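Local structure of manganese lipoxygenase (Gaeumannomyces graminis, 5FX8) at residues H394-L404 / Q598-P609. The protein uses a catalytic manganese ion to oxygenate linoleic and alpha-linolenic acids to their 11S- and 13R-hydroperoxides, the 11S product of linoleate being converted into the 13R form. Residues are numbered along the deposited sequence; the frame is centred on the assembly and turned at random.
Sequences HFPFYEDAHRL and QGMPFVWTALNP
P396, in the first turn of helix 396-420, is the bump that the loop 598-609 closes around. Its CG meets the extended M600 side chain tip to tip, while the Q598 amide lies against CB (OE1 to P396 CB 3.4 Å). The fit illustrates how an irregular loop can pack on a helix by matching single bumps to hollows, P396 in one direction and L607 in the other. Just before the helix, the H394 ring sets one face over G599, whose CA sits 4.2 Å from the ring centroid in a CH-pi contact. Beside P396, the W604 indole, with CG anti to its backbone N (chi1 -179°), brings CH2 to F397 CA (3.8 Å) and CB. One turn further on, D400 slides past the indole with its carboxylate nearly parallel to it, 10° apart. The buried OD2 forms a salt bridge with R589 and accepts a hydrogen bond from a water (2.8 Å) that in turn takes the L607 N-H. A second water joins E399 OE1 to Q598 OE1. L607 then fills the hollow lined by F397, D400, A401 and L404, its CD1 3.7 Å from D400 CB. The contact thus seats the C-terminal loop against a helix of the lipoxygenase catalytic domain, shortly before V618 delivers its terminal carboxylate to manganese.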
loop_
_atom_site.group_PDB
_atom_site.type_symbol
_atom_site.label_atom_id
_atom_site.label_comp_id
_atom_site.label_asym_id
_atom_site.label_seq_id
_atom_site.Cartn_x
_atom_site.Cartn_y
_atom_site.Cartn_z
ATOM N N HIS A 394 -6.863 9.171 -24.787
ATOM C CA HIS A 394 -6.101 9.273 -23.546
ATOM C C HIS A 394 -6.449 8.100 -22.653
ATOM O O HIS A 394 -7.614 7.918 -22.295
ATOM C CB HIS A 394 -6.400 10.573 -22.818
ATOM C CG HIS A 394 -5.976 11.789 -23.565
ATOM N ND1 HIS A 394 -4.653 12.159 -23.685
ATOM C CD2 HIS A 394 -6.693 12.718 -24.237
ATOM C CE1 HIS A 394 -4.576 13.265 -24.402
ATOM N NE2 HIS A 394 -5.798 13.621 -24.752
ATOM N N PHE A 395 -5.442 7.317 -22.297
ATOM C CA PHE A 395 -5.595 6.158 -21.420
ATOM C C PHE A 395 -4.412 6.200 -20.464
ATOM O O PHE A 395 -3.408 5.506 -20.652
ATOM C CB PHE A 395 -5.652 4.868 -22.237
ATOM C CG PHE A 395 -6.156 3.670 -21.485
ATOM C CD1 PHE A 395 -6.289 3.683 -20.112
ATOM C CD2 PHE A 395 -6.467 2.515 -22.166
ATOM C CE1 PHE A 395 -6.717 2.595 -19.455
ATOM C CE2 PHE A 395 -6.910 1.416 -21.502
ATOM C CZ PHE A 395 -7.033 1.446 -20.154
ATOM N N PRO A 396 -4.483 7.048 -19.436
ATOM C CA PRO A 396 -3.293 7.280 -18.606
ATOM C C PRO A 396 -2.792 6.040 -17.902
ATOM O O PRO A 396 -1.576 5.859 -17.784
ATOM C CB PRO A 396 -3.773 8.351 -17.624
ATOM C CG PRO A 396 -4.811 9.023 -18.314
ATOM C CD PRO A 396 -5.537 8.018 -19.127
ATOM N N PHE A 397 -3.683 5.161 -17.463
ATOM C CA PHE A 397 -3.212 3.916 -16.880
ATOM C C PHE A 397 -2.411 3.109 -17.884
ATOM O O PHE A 397 -1.358 2.587 -17.553
ATOM C CB PHE A 397 -4.378 3.103 -16.350
ATOM C CG PHE A 397 -4.050 1.686 -16.118
ATOM C CD1 PHE A 397 -3.434 1.287 -14.952
ATOM C CD2 PHE A 397 -4.350 0.741 -17.059
ATOM C CE1 PHE A 397 -3.143 -0.008 -14.745
ATOM C CE2 PHE A 397 -4.047 -0.555 -16.847
ATOM C CZ PHE A 397 -3.446 -0.928 -15.691
ATOM N N TYR A 398 -2.897 2.988 -19.110
ATOM C CA TYR A 398 -2.184 2.225 -20.118
ATOM C C TYR A 398 -0.823 2.841 -20.419
ATOM O O TYR A 398 0.150 2.123 -20.634
ATOM C CB TYR A 398 -3.047 2.139 -21.370
ATOM C CG TYR A 398 -2.497 1.326 -22.488
ATOM C CD1 TYR A 398 -1.680 0.241 -22.246
ATOM C CD2 TYR A 398 -2.794 1.647 -23.795
ATOM C CE1 TYR A 398 -1.194 -0.488 -23.252
ATOM C CE2 TYR A 398 -2.303 0.922 -24.809
ATOM C CZ TYR A 398 -1.504 -0.144 -24.538
ATOM O OH TYR A 398 -0.992 -0.886 -25.558
ATOM N N GLU A 399 -0.717 4.163 -20.427
ATOM C CA GLU A 399 0.552 4.768 -20.808
ATOM C C GLU A 399 1.580 4.626 -19.696
ATOM O O GLU A 399 2.718 4.201 -19.930
ATOM C CB GLU A 399 0.330 6.236 -21.183
ATOM C CG GLU A 399 -0.591 6.452 -22.393
ATOM C CD GLU A 399 -1.516 7.687 -22.287
ATOM O OE1 GLU A 399 -1.275 8.596 -21.456
ATOM O OE2 GLU A 399 -2.494 7.759 -23.066
ATOM N N ASP A 400 1.184 4.964 -18.470
ATOM C CA ASP A 400 2.060 4.732 -17.326
ATOM C C ASP A 400 2.414 3.257 -17.173
ATOM O O ASP A 400 3.577 2.920 -16.931
ATOM C CB ASP A 400 1.408 5.286 -16.066
ATOM C CG ASP A 400 1.555 6.775 -15.975
ATOM O OD1 ASP A 400 2.301 7.285 -16.816
ATOM O OD2 ASP A 400 0.974 7.448 -15.097
ATOM N N ALA A 401 1.433 2.373 -17.338
ATOM C CA ALA A 401 1.663 0.935 -17.267
ATOM C C ALA A 401 2.627 0.468 -18.348
ATOM O O ALA A 401 3.501 -0.366 -18.101
ATOM C CB ALA A 401 0.340 0.170 -17.384
ATOM N N HIS A 402 2.459 0.967 -19.557
ATOM C CA HIS A 402 3.335 0.580 -20.639
ATOM C C HIS A 402 4.770 0.983 -20.347
ATOM O O HIS A 402 5.693 0.195 -20.568
ATOM C CB HIS A 402 2.844 1.195 -21.934
ATOM C CG HIS A 402 3.807 1.033 -23.057
ATOM N ND1 HIS A 402 3.894 -0.128 -23.796
ATOM C CD2 HIS A 402 4.753 1.870 -23.543
ATOM C CE1 HIS A 402 4.848 0.008 -24.698
ATOM N NE2 HIS A 402 5.387 1.206 -24.562
ATOM N N ARG A 403 4.985 2.184 -19.810
ATOM C CA ARG A 403 6.353 2.563 -19.471
ATOM C C ARG A 403 6.929 1.646 -18.398
ATOM O O ARG A 403 7.996 1.041 -18.583
ATOM C CB ARG A 403 6.427 4.019 -19.033
ATOM C CG ARG A 403 6.014 4.961 -20.085
ATOM C CD ARG A 403 6.068 6.390 -19.589
ATOM N NE ARG A 403 5.288 7.292 -20.441
ATOM C CZ ARG A 403 5.749 7.920 -21.521
ATOM N NH1 ARG A 403 6.996 7.763 -21.914
ATOM N NH2 ARG A 403 4.953 8.713 -22.209
ATOM N N LEU A 404 6.232 1.525 -17.264
ATOM C CA LEU A 404 6.791 0.763 -16.151
ATOM C C LEU A 404 7.017 -0.697 -16.536
ATOM O O LEU A 404 8.082 -1.265 -16.268
ATOM C CB LEU A 404 5.885 0.869 -14.935
ATOM C CG LEU A 404 6.346 0.076 -13.708
ATOM C CD1 LEU A 404 7.716 0.536 -13.150
ATOM C CD2 LEU A 404 5.262 0.111 -12.646
ATOM N N GLN A 598 -2.599 14.564 -18.412
ATOM C CA GLN A 598 -2.909 13.379 -19.216
ATOM C C GLN A 598 -4.350 13.400 -19.688
ATOM O O GLN A 598 -5.007 12.368 -19.757
ATOM C CB GLN A 598 -2.657 12.081 -18.459
ATOM C CG GLN A 598 -1.369 12.022 -17.735
ATOM C CD GLN A 598 -1.283 10.797 -16.877
ATOM O OE1 GLN A 598 -0.683 9.801 -17.264
ATOM N NE2 GLN A 598 -1.892 10.857 -15.699
ATOM N N GLY A 599 -4.867 14.585 -19.964
ATOM C CA GLY A 599 -6.214 14.696 -20.482
ATOM C C GLY A 599 -7.290 14.622 -19.437
ATOM O O GLY A 599 -8.418 14.278 -19.762
ATOM N N MET A 600 -6.968 14.948 -18.193
ATOM C CA MET A 600 -7.813 14.738 -17.037
ATOM C C MET A 600 -7.767 15.947 -16.129
ATOM O O MET A 600 -6.724 16.581 -15.997
ATOM C CB MET A 600 -7.351 13.546 -16.202
ATOM C CG MET A 600 -7.524 12.218 -16.781
ATOM S SD MET A 600 -7.048 10.942 -15.597
ATOM C CE MET A 600 -7.591 9.615 -16.573
ATOM N N PRO A 601 -8.837 16.211 -15.415
ATOM C CA PRO A 601 -8.846 17.348 -14.495
ATOM C C PRO A 601 -8.222 17.068 -13.142
ATOM O O PRO A 601 -8.465 17.817 -12.192
ATOM C CB PRO A 601 -10.340 17.658 -14.351
ATOM C CG PRO A 601 -10.980 16.994 -15.489
ATOM C CD PRO A 601 -10.197 15.776 -15.742
ATOM N N PHE A 602 -7.440 15.996 -13.032
ATOM C CA PHE A 602 -6.678 15.721 -11.822
ATOM C C PHE A 602 -5.355 15.076 -12.193
ATOM O O PHE A 602 -5.199 14.496 -13.264
ATOM C CB PHE A 602 -7.444 14.837 -10.819
ATOM C CG PHE A 602 -7.685 13.427 -11.277
ATOM C CD1 PHE A 602 -8.740 13.125 -12.138
ATOM C CD2 PHE A 602 -6.901 12.399 -10.805
ATOM C CE1 PHE A 602 -8.980 11.834 -12.543
ATOM C CE2 PHE A 602 -7.138 11.121 -11.199
ATOM C CZ PHE A 602 -8.189 10.828 -12.080
ATOM N N VAL A 603 -4.402 15.196 -11.279
ATOM C CA VAL A 603 -3.078 14.623 -11.442
ATOM C C VAL A 603 -3.060 13.244 -10.815
ATOM O O VAL A 603 -3.333 13.095 -9.625
ATOM C CB VAL A 603 -2.009 15.512 -10.805
ATOM C CG1 VAL A 603 -0.709 14.849 -10.924
ATOM C CG2 VAL A 603 -1.981 16.845 -11.477
ATOM N N TRP A 604 -2.717 12.242 -11.609
ATOM C CA TRP A 604 -2.754 10.848 -11.207
ATOM C C TRP A 604 -1.327 10.315 -11.210
ATOM O O TRP A 604 -0.592 10.519 -12.182
ATOM C CB TRP A 604 -3.661 10.067 -12.156
ATOM C CG TRP A 604 -3.802 8.631 -11.843
ATOM C CD1 TRP A 604 -4.538 8.086 -10.837
ATOM C CD2 TRP A 604 -3.199 7.545 -12.537
ATOM N NE1 TRP A 604 -4.421 6.732 -10.857
ATOM C CE2 TRP A 604 -3.600 6.370 -11.889
ATOM C CE3 TRP A 604 -2.349 7.450 -13.637
ATOM C CZ2 TRP A 604 -3.184 5.108 -12.308
ATOM C CZ3 TRP A 604 -1.929 6.196 -14.057
ATOM C CH2 TRP A 604 -2.351 5.045 -13.399
ATOM N N THR A 605 -0.921 9.677 -10.100
ATOM C CA THR A 605 0.466 9.292 -9.898
ATOM C C THR A 605 0.598 7.920 -9.273
ATOM O O THR A 605 1.590 7.644 -8.602
ATOM C CB THR A 605 1.191 10.273 -8.990
ATOM O OG1 THR A 605 0.549 10.285 -7.716
ATOM C CG2 THR A 605 1.191 11.660 -9.567
ATOM N N ALA A 606 -0.398 7.060 -9.458
ATOM C CA ALA A 606 -0.498 5.832 -8.689
ATOM C C ALA A 606 0.545 4.820 -9.082
ATOM O O ALA A 606 0.727 3.822 -8.376
ATOM C CB ALA A 606 -1.852 5.199 -8.884
ATOM N N LEU A 607 1.195 5.022 -10.216
ATOM C CA LEU A 607 2.158 4.074 -10.715
ATOM C C LEU A 607 3.568 4.591 -10.598
ATOM O O LEU A 607 4.468 4.025 -11.216
ATOM C CB LEU A 607 1.830 3.731 -12.157
ATOM C CG LEU A 607 0.826 2.617 -12.307
ATOM C CD1 LEU A 607 0.495 2.543 -13.735
ATOM C CD2 LEU A 607 1.468 1.340 -11.808
ATOM N N ASN A 608 3.775 5.665 -9.840
ATOM C CA ASN A 608 5.088 6.217 -9.540
ATOM C C ASN A 608 5.942 5.159 -8.862
ATOM O O ASN A 608 5.641 4.765 -7.731
ATOM C CB ASN A 608 4.962 7.452 -8.647
ATOM C CG ASN A 608 6.283 8.207 -8.477
ATOM O OD1 ASN A 608 7.363 7.655 -8.648
ATOM N ND2 ASN A 608 6.186 9.479 -8.157
ATOM N N PRO A 609 7.019 4.689 -9.506
ATOM C CA PRO A 609 7.854 3.658 -8.884
ATOM C C PRO A 609 8.685 4.165 -7.735
ATOM O O PRO A 609 9.234 3.358 -7.003
ATOM C CB PRO A 609 8.731 3.178 -10.038
ATOM C CG PRO A 609 8.777 4.278 -10.954
ATOM C CD PRO A 609 7.528 5.056 -10.834
HETATM O O HOH W 1 0.473 9.504 -19.710
HETATM O O HOH W 2 0.610 6.881 -12.345
#